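Local coordinates for predicted acetamidase/formamidase (Thermoanaerobacter tengcongensis, PDB 3TKK), which probably hydrolyses carbon-nitrogen bonds of linear amides such as formamide or acetamide, and binds zinc and calcium ions, at residues E85-T94 with G195-G203; L162-P172 with L217-A225. One frame throughout, in Å; residues are numbered along the deposited sequence.

Both contacts join distant parts of the acetamidase/formamidase chain, and along the sequence their segments alternate. Contact 2 pairs two antiparallel strands, whereas contact 1 lays a loop along an edge strand through isolated antiparallel bridges. They reach the same mixed sheet, in which strands 76-86 and 168-172 are neighbours. Their centres lie 22 Å apart and their nearest atoms about 5 Å apart, without touching. Contact 1 belongs to the metal site: E200 is a zinc ligand together with C39 (oxidised to 3-sulfinoalanine), D184 and H186, and its side chain is about 5 Å from a calcium ion. Contact 2 stands farther back, the side chain of I163 being about 12 Å from the zinc and about 11 Å from a calcium ion.

Contact 1 (E85-T94 with G195-G203). With ZN (zinc ion), chain F.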
loop_
_atom_site.group_PDB
_atom_site.type_symbol
_atom_site.label_atom_id
_atom_site.label_comp_id
_atom_site.label_asym_id
_atom_site.label_seq_id
_atom_site.Cartn_x
_atom_site.Cartn_y
_atom_site.Cartn_z
ATOM N N GLU A 85 -6.913 7.871 23.458
ATOM C CA GLU A 85 -7.022 9.314 23.577
ATOM C C GLU A 85 -5.709 9.994 23.416
ATOM O O GLU A 85 -4.653 9.411 23.804
ATOM C CB GLU A 85 -7.737 9.665 24.911
ATOM C CG GLU A 85 -9.130 9.015 24.921
ATOM C CD GLU A 85 -9.715 8.776 26.359
ATOM O OE1 GLU A 85 -10.501 7.786 26.560
ATOM O OE2 GLU A 85 -9.398 9.590 27.273
ATOM N N VAL A 86 -5.662 11.120 22.706
ATOM C CA VAL A 86 -4.372 11.717 22.423
ATOM C C VAL A 86 -4.340 13.107 23.145
ATOM O O VAL A 86 -5.332 13.759 23.334
ATOM C CB VAL A 86 -4.046 11.863 20.918
ATOM C CG1 VAL A 86 -4.117 10.423 20.224
ATOM C CG2 VAL A 86 -5.015 12.926 20.265
ATOM N N ALA A 87 -3.139 13.541 23.526
ATOM C CA ALA A 87 -2.962 14.866 24.109
ATOM C C ALA A 87 -3.371 15.997 23.147
ATOM O O ALA A 87 -3.523 15.764 21.929
ATOM C CB ALA A 87 -1.651 15.069 24.653
ATOM N N GLU A 88 -3.581 17.197 23.697
ATOM C CA GLU A 88 -4.033 18.366 22.886
ATOM C C GLU A 88 -2.920 19.071 22.120
ATOM O O GLU A 88 -3.154 20.074 21.442
ATOM C CB GLU A 88 -4.834 19.363 23.777
ATOM C CG GLU A 88 -4.065 19.666 24.911
ATOM C CD GLU A 88 -4.749 20.622 25.882
ATOM O OE1 GLU A 88 -4.838 21.840 25.554
ATOM O OE2 GLU A 88 -5.170 20.138 26.961
ATOM N N LYS A 89 -1.704 18.581 22.228
ATOM C CA LYS A 89 -0.701 19.046 21.282
ATOM C C LYS A 89 0.147 17.881 20.769
ATOM O O LYS A 89 0.106 16.827 21.366
ATOM C CB LYS A 89 0.213 20.076 21.877
ATOM C CG LYS A 89 1.356 19.514 22.643
ATOM C CD LYS A 89 1.749 20.634 23.654
ATOM C CE LYS A 89 2.293 19.988 24.939
ATOM N NZ LYS A 89 3.580 19.340 24.640
ATOM N N GLY A 90 0.812 18.045 19.613
ATOM C CA GLY A 90 1.710 16.975 19.111
ATOM C C GLY A 90 2.895 17.571 18.383
ATOM O O GLY A 90 2.970 18.776 18.226
ATOM N N VAL A 91 3.807 16.752 17.917
ATOM C CA VAL A 91 4.984 17.316 17.307
ATOM C C VAL A 91 5.193 16.631 15.982
ATOM O O VAL A 91 4.974 15.407 15.899
ATOM C CB VAL A 91 6.175 16.955 18.185
ATOM C CG1 VAL A 91 7.473 17.554 17.618
ATOM C CG2 VAL A 91 5.893 17.532 19.683
ATOM N N LEU A 92 5.635 17.402 14.973
ATOM C CA LEU A 92 5.979 16.909 13.676
ATOM C C LEU A 92 7.487 17.144 13.622
ATOM O O LEU A 92 7.956 18.253 14.051
ATOM C CB LEU A 92 5.318 17.776 12.573
ATOM C CG LEU A 92 3.847 17.442 12.627
ATOM C CD1 LEU A 92 3.050 18.482 11.971
ATOM C CD2 LEU A 92 3.752 16.084 11.885
ATOM N N ALA A 93 8.210 16.174 13.065
ATOM C CA ALA A 93 9.663 16.216 12.865
ATOM C C ALA A 93 10.071 15.771 11.508
ATOM O O ALA A 93 9.492 14.815 10.929
ATOM C CB ALA A 93 10.391 15.373 13.968
ATOM N N THR A 94 11.087 16.458 10.933
ATOM C CA THR A 94 11.745 15.875 9.754
ATOM C C THR A 94 13.105 16.508 9.619
ATOM O O THR A 94 13.521 17.162 10.510
ATOM C CB THR A 94 10.964 16.191 8.461
ATOM O OG1 THR A 94 11.491 15.419 7.364
ATOM C CG2 THR A 94 10.973 17.715 8.103
ATOM N N GLY A 195 7.889 11.394 5.812
ATOM C CA GLY A 195 8.659 12.551 6.334
ATOM C C GLY A 195 9.545 12.144 7.533
ATOM O O GLY A 195 10.326 12.919 8.022
ATOM N N VAL A 196 9.333 10.921 8.021
ATOM C CA VAL A 196 10.014 10.344 9.222
ATOM C C VAL A 196 9.076 10.229 10.459
ATOM O O VAL A 196 9.221 9.320 11.320
ATOM C CB VAL A 196 11.374 10.985 9.563
ATOM C CG1 VAL A 196 11.375 12.063 10.681
ATOM C CG2 VAL A 196 12.394 9.860 10.078
ATOM N N SER A 197 8.081 11.079 10.580
ATOM C CA SER A 197 7.335 10.990 11.798
ATOM C C SER A 197 5.850 11.133 11.528
ATOM O O SER A 197 5.363 11.476 10.490
ATOM C CB SER A 197 7.686 12.123 12.864
ATOM O OG SER A 197 6.822 13.273 12.461
ATOM N N GLY A 198 5.106 10.830 12.552
ATOM C CA GLY A 198 3.652 11.037 12.612
ATOM C C GLY A 198 3.389 12.340 13.320
ATOM O O GLY A 198 4.299 13.090 13.529
ATOM N N VAL A 199 2.132 12.695 13.556
ATOM C CA VAL A 199 1.809 13.679 14.576
ATOM C C VAL A 199 2.022 12.977 15.987
ATOM O O VAL A 199 1.129 12.279 16.558
ATOM C CB VAL A 199 0.399 14.308 14.402
ATOM C CG1 VAL A 199 0.137 15.417 15.567
ATOM C CG2 VAL A 199 0.164 14.918 12.969
ATOM N N GLU A 200 3.223 13.172 16.524
ATOM C CA GLU A 200 3.724 12.454 17.688
ATOM C C GLU A 200 3.038 13.034 18.936
ATOM O O GLU A 200 3.107 14.223 19.233
ATOM C CB GLU A 200 5.215 12.659 17.828
ATOM C CG GLU A 200 6.022 12.187 16.623
ATOM C CD GLU A 200 5.877 10.692 16.301
ATOM O OE1 GLU A 200 5.529 9.882 17.234
ATOM O OE2 GLU A 200 6.223 10.203 15.138
ATOM N N VAL A 201 2.320 12.205 19.639
ATOM C CA VAL A 201 1.657 12.729 20.825
ATOM C C VAL A 201 1.702 11.766 22.021
ATOM O O VAL A 201 1.811 10.583 21.821
ATOM C CB VAL A 201 0.148 12.879 20.551
ATOM C CG1 VAL A 201 -0.134 13.919 19.414
ATOM C CG2 VAL A 201 -0.426 11.509 20.057
ATOM N N ALA A 202 1.352 12.262 23.211
ATOM C CA ALA A 202 1.218 11.357 24.372
ATOM C C ALA A 202 -0.234 11.056 24.362
ATOM O O ALA A 202 -0.965 11.812 23.752
ATOM C CB ALA A 202 1.556 12.147 25.719
ATOM N N GLY A 203 -0.660 10.102 25.186
ATOM C CA GLY A 203 -2.028 9.792 25.307
ATOM C C GLY A 203 -2.288 8.597 26.187
ATOM O O GLY A 203 -1.391 8.161 26.947
HETATM ZN ZN ZN F . 6.056 8.194 16.050
HETATM O O HOH W 1 1.746 15.194 23.169
HETATM O O HOH W 2 7.518 13.676 9.353
HETATM O O HOH W 3 7.141 7.467 14.486
#
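V91 and E200 form one antiparallel, hydrogen-bonded bridge, V91 N to E200 O and E200 N to V91 O both 2.9 Å, while V86 faces G203 in a separate non-hydrogen-bonded pair whose register differs by two residues. Thus the loop entering strand 203-212 runs along the edge strand 89-95, carrying a zinc ligand. G90 suits its place because a CB would collide with V199, E200 and V201; V201 lays CG1 3.6 Å from G90 CA and turns CG2 onto V86. Branched V199 sets CG2 against L92 CD2. Bending at chi2 (-60°) turns the E200 carboxylate away from 85-94 and onto the zinc, which it grips through both oxygens, OE1 at 2.1 Å and OE2 at 2.2 Å; C39 (oxidised to 3-sulfinoalanine), D184, H186 and water 3 complete the site. G198 N steadies this carboxylate, donating to OE2 from above its plane. The small S197 hydroxyl donates to G198 O and accepts the N-H of A93, a long 3.3 Å from A93 N to S197 OG. S268 of the second subunit binds G195 N and S197 O, meeting the loop across the dimer. At the far end T94 OG1 donates to G195 O over 2.8 Å, meeting an in-plane carbonyl lone pair.

Contact 2 (L162-P172 with L217-A225); sequences LIAEGAEVYFP and LKNPVVKTA
A chi1 of -69° sets Y170 CG beside the backbone N, opposite the carbonyl carbon, and K223, its chain extended from a chi1 of 171°, runs alongside E168 in the same direction, gathering the three side chains on one face of an antiparallel strand pair. Strands 168-172 and 221-223 are neighbours in the large mixed sheet, joined by four backbone bonds from the pairs E168-K223 and Y170-V221. The edge of the Y170 ring meets V221 O in its plane, with CD2 3.7 Å away, and CE2 approaches K223 CB. L217 CD1 packs on Y170 CB at 3.7 Å, while P172 rests its ring carbons on the 217-219 backbone, CG 3.6 Å from N219 N; its compact apolar ring, lacking an N-H to satisfy, lies close. On the V169-V222 face, beta-branched V222 offers both methyls: CG1 meets L162 CD1 at 3.6 Å, the two side chains crossing at about a right angle, and CG2 touches A167 CB. G166 takes the positive phi of the type II turn 164-167, where glycine is favoured. E168 OE1 and K223 NZ, 4.5 Å apart, are too far for a salt bridge; water 5 joins them, donating to OE1 at 2.7 Å and accepting from NZ.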
loop_
_atom_site.group_PDB
_atom_site.type_symbol
_atom_site.label_atom_id
_atom_site.label_comp_id
_atom_site.label_asym_id
_atom_site.label_seq_id
_atom_site.Cartn_x
_atom_site.Cartn_y
_atom_site.Cartn_z
ATOM N N LEU A 162 -3.345 0.759 10.641
ATOM C CA LEU A 162 -4.475 -0.075 11.054
ATOM C C LEU A 162 -4.638 -0.204 12.647
ATOM O O LEU A 162 -5.610 -0.763 13.081
ATOM C CB LEU A 162 -4.324 -1.505 10.424
ATOM C CG LEU A 162 -4.236 -1.590 8.849
ATOM C CD1 LEU A 162 -4.207 -3.115 8.430
ATOM C CD2 LEU A 162 -5.412 -0.727 8.292
ATOM N N ILE A 163 -3.522 -0.061 13.424
ATOM C CA ILE A 163 -3.608 -0.275 14.864
ATOM C C ILE A 163 -4.242 0.925 15.503
ATOM O O ILE A 163 -3.519 1.823 15.880
ATOM C CB ILE A 163 -2.147 -0.627 15.407
ATOM C CG1 ILE A 163 -1.699 -1.841 14.579
ATOM C CG2 ILE A 163 -2.239 -0.934 16.989
ATOM C CD1 ILE A 163 -0.111 -2.492 14.979
ATOM N N ALA A 164 -5.558 0.887 15.659
ATOM C CA ALA A 164 -6.426 2.044 16.062
ATOM C C ALA A 164 -7.597 1.474 16.802
ATOM O O ALA A 164 -7.723 0.269 16.862
ATOM C CB ALA A 164 -6.915 2.762 14.704
ATOM N N GLU A 165 -8.545 2.305 17.278
ATOM C CA GLU A 165 -9.638 1.788 17.963
ATOM C C GLU A 165 -10.336 0.821 17.074
ATOM O O GLU A 165 -10.481 1.152 15.910
ATOM C CB GLU A 165 -10.597 3.021 18.270
ATOM C CG GLU A 165 -9.965 3.990 19.260
ATOM C CD GLU A 165 -11.052 5.034 19.721
ATOM O OE1 GLU A 165 -10.892 5.758 20.685
ATOM O OE2 GLU A 165 -12.068 5.083 19.069
ATOM N N GLY A 166 -10.886 -0.291 17.613
ATOM C CA GLY A 166 -11.728 -1.185 16.815
ATOM C C GLY A 166 -10.765 -2.332 16.376
ATOM O O GLY A 166 -11.204 -3.352 15.889
ATOM N N ALA A 167 -9.491 -2.134 16.462
ATOM C CA ALA A 167 -8.620 -3.232 15.925
ATOM C C ALA A 167 -8.172 -4.228 16.974
ATOM O O ALA A 167 -8.168 -3.878 18.160
ATOM C CB ALA A 167 -7.498 -2.656 15.255
ATOM N N GLU A 168 -7.710 -5.410 16.526
ATOM C CA GLU A 168 -7.145 -6.423 17.365
ATOM C C GLU A 168 -5.802 -6.767 16.779
ATOM O O GLU A 168 -5.706 -7.068 15.613
ATOM C CB GLU A 168 -8.029 -7.674 17.249
ATOM C CG GLU A 168 -9.289 -7.593 18.089
ATOM C CD GLU A 168 -10.235 -8.707 17.623
ATOM O OE1 GLU A 168 -9.795 -9.674 16.903
ATOM O OE2 GLU A 168 -11.382 -8.603 17.928
ATOM N N VAL A 169 -4.748 -6.729 17.562
ATOM C CA VAL A 169 -3.440 -7.164 17.083
ATOM C C VAL A 169 -3.038 -8.498 17.737
ATOM O O VAL A 169 -3.207 -8.636 19.001
ATOM C CB VAL A 169 -2.445 -6.134 17.539
ATOM C CG1 VAL A 169 -1.136 -6.428 16.785
ATOM C CG2 VAL A 169 -2.977 -4.733 17.147
ATOM N N TYR A 170 -2.518 -9.452 16.963
ATOM C CA TYR A 170 -2.267 -10.743 17.465
ATOM C C TYR A 170 -0.827 -10.877 17.405
ATOM O O TYR A 170 -0.278 -10.630 16.371
ATOM C CB TYR A 170 -2.941 -11.762 16.553
ATOM C CG TYR A 170 -4.439 -11.697 16.646
ATOM C CD1 TYR A 170 -5.140 -12.651 17.415
ATOM C CD2 TYR A 170 -5.133 -10.739 15.982
ATOM C CE1 TYR A 170 -6.477 -12.661 17.489
ATOM C CE2 TYR A 170 -6.514 -10.731 16.008
ATOM C CZ TYR A 170 -7.183 -11.662 16.790
ATOM O OH TYR A 170 -8.534 -11.674 16.850
ATOM N N PHE A 171 -0.166 -11.303 18.501
ATOM C CA PHE A 171 1.240 -11.435 18.498
ATOM C C PHE A 171 1.658 -12.848 18.832
ATOM O O PHE A 171 1.153 -13.439 19.831
ATOM C CB PHE A 171 1.845 -10.557 19.689
ATOM C CG PHE A 171 1.736 -9.093 19.459
ATOM C CD1 PHE A 171 2.574 -8.465 18.568
ATOM C CD2 PHE A 171 0.837 -8.371 20.145
ATOM C CE1 PHE A 171 2.437 -7.065 18.269
ATOM C CE2 PHE A 171 0.655 -6.964 19.888
ATOM C CZ PHE A 171 1.504 -6.314 18.981
ATOM N N PRO A 172 2.600 -13.377 18.096
ATOM C CA PRO A 172 3.226 -14.573 18.653
ATOM C C PRO A 172 3.902 -14.328 19.979
ATOM O O PRO A 172 4.606 -13.322 20.120
ATOM C CB PRO A 172 4.370 -14.904 17.675
ATOM C CG PRO A 172 4.356 -13.877 16.559
ATOM C CD PRO A 172 3.351 -12.769 16.981
ATOM N N LEU A 217 1.537 -18.309 15.084
ATOM C CA LEU A 217 1.851 -17.181 14.172
ATOM C C LEU A 217 3.388 -17.035 14.099
ATOM O O LEU A 217 4.103 -17.359 15.091
ATOM C CB LEU A 217 1.244 -15.861 14.666
ATOM C CG LEU A 217 -0.292 -15.800 14.662
ATOM C CD1 LEU A 217 -0.866 -14.475 15.073
ATOM C CD2 LEU A 217 -0.702 -16.089 13.216
ATOM N N LYS A 218 3.890 -16.469 12.999
ATOM C CA LYS A 218 5.324 -16.203 12.945
ATOM C C LYS A 218 5.611 -14.706 13.084
ATOM O O LYS A 218 6.762 -14.307 13.245
ATOM C CB LYS A 218 5.930 -16.671 11.603
ATOM C CG LYS A 218 5.908 -18.151 11.471
ATOM C CD LYS A 218 6.786 -18.716 12.486
ATOM C CE LYS A 218 6.958 -20.230 12.349
ATOM N NZ LYS A 218 7.190 -20.632 10.940
ATOM N N ASN A 219 4.578 -13.898 12.947
ATOM C CA ASN A 219 4.659 -12.428 12.876
ATOM C C ASN A 219 3.305 -11.888 13.246
ATOM O O ASN A 219 2.403 -12.670 13.294
ATOM C CB ASN A 219 4.951 -11.987 11.465
ATOM C CG ASN A 219 6.380 -12.061 11.145
ATOM O OD1 ASN A 219 7.139 -11.372 11.729
ATOM N ND2 ASN A 219 6.752 -12.826 10.180
ATOM N N PRO A 220 3.148 -10.555 13.429
ATOM C CA PRO A 220 1.899 -10.116 14.008
ATOM C C PRO A 220 0.892 -10.062 12.939
ATOM O O PRO A 220 1.221 -10.060 11.711
ATOM C CB PRO A 220 2.187 -8.658 14.437
ATOM C CG PRO A 220 3.689 -8.752 14.699
ATOM C CD PRO A 220 4.164 -9.497 13.512
ATOM N N VAL A 221 -0.331 -9.978 13.401
ATOM C CA VAL A 221 -1.471 -9.855 12.490
ATOM C C VAL A 221 -2.446 -8.802 13.065
ATOM O O VAL A 221 -2.543 -8.664 14.287
ATOM C CB VAL A 221 -2.262 -11.205 12.452
ATOM C CG1 VAL A 221 -3.725 -10.980 11.744
ATOM C CG2 VAL A 221 -1.448 -12.283 11.741
ATOM N N VAL A 222 -3.055 -7.983 12.229
ATOM C CA VAL A 222 -4.032 -6.980 12.755
ATOM C C VAL A 222 -5.317 -7.267 12.134
ATOM O O VAL A 222 -5.424 -7.571 10.888
ATOM C CB VAL A 222 -3.612 -5.453 12.587
ATOM C CG1 VAL A 222 -3.166 -5.192 11.199
ATOM C CG2 VAL A 222 -4.919 -4.531 12.959
ATOM N N LYS A 223 -6.379 -7.194 12.937
ATOM C CA LYS A 223 -7.678 -7.441 12.325
ATOM C C LYS A 223 -8.529 -6.234 12.683
ATOM O O LYS A 223 -8.539 -5.830 13.835
ATOM C CB LYS A 223 -8.320 -8.677 12.937
ATOM C CG LYS A 223 -9.845 -8.874 12.489
ATOM C CD LYS A 223 -10.459 -10.169 13.105
ATOM C CE LYS A 223 -12.014 -10.256 12.847
ATOM N NZ LYS A 223 -12.489 -11.358 13.712
ATOM N N THR A 224 -9.230 -5.654 11.709
ATOM C CA THR A 224 -10.002 -4.485 11.972
ATOM C C THR A 224 -11.371 -4.997 11.726
ATOM O O THR A 224 -11.597 -6.210 11.530
ATOM C CB THR A 224 -9.692 -3.306 10.983
ATOM O OG1 THR A 224 -10.148 -3.725 9.683
ATOM C CG2 THR A 224 -8.082 -3.013 10.885
ATOM N N ALA A 225 -12.319 -4.088 11.783
ATOM C CA ALA A 225 -13.715 -4.466 11.433
ATOM C C ALA A 225 -13.892 -5.028 10.014
ATOM O O ALA A 225 -14.825 -5.868 9.761
ATOM C CB ALA A 225 -14.586 -3.264 11.585
HETATM O O HOH W 4 -11.310 -6.024 15.073
HETATM O O HOH W 5 -12.086 -10.968 16.255
#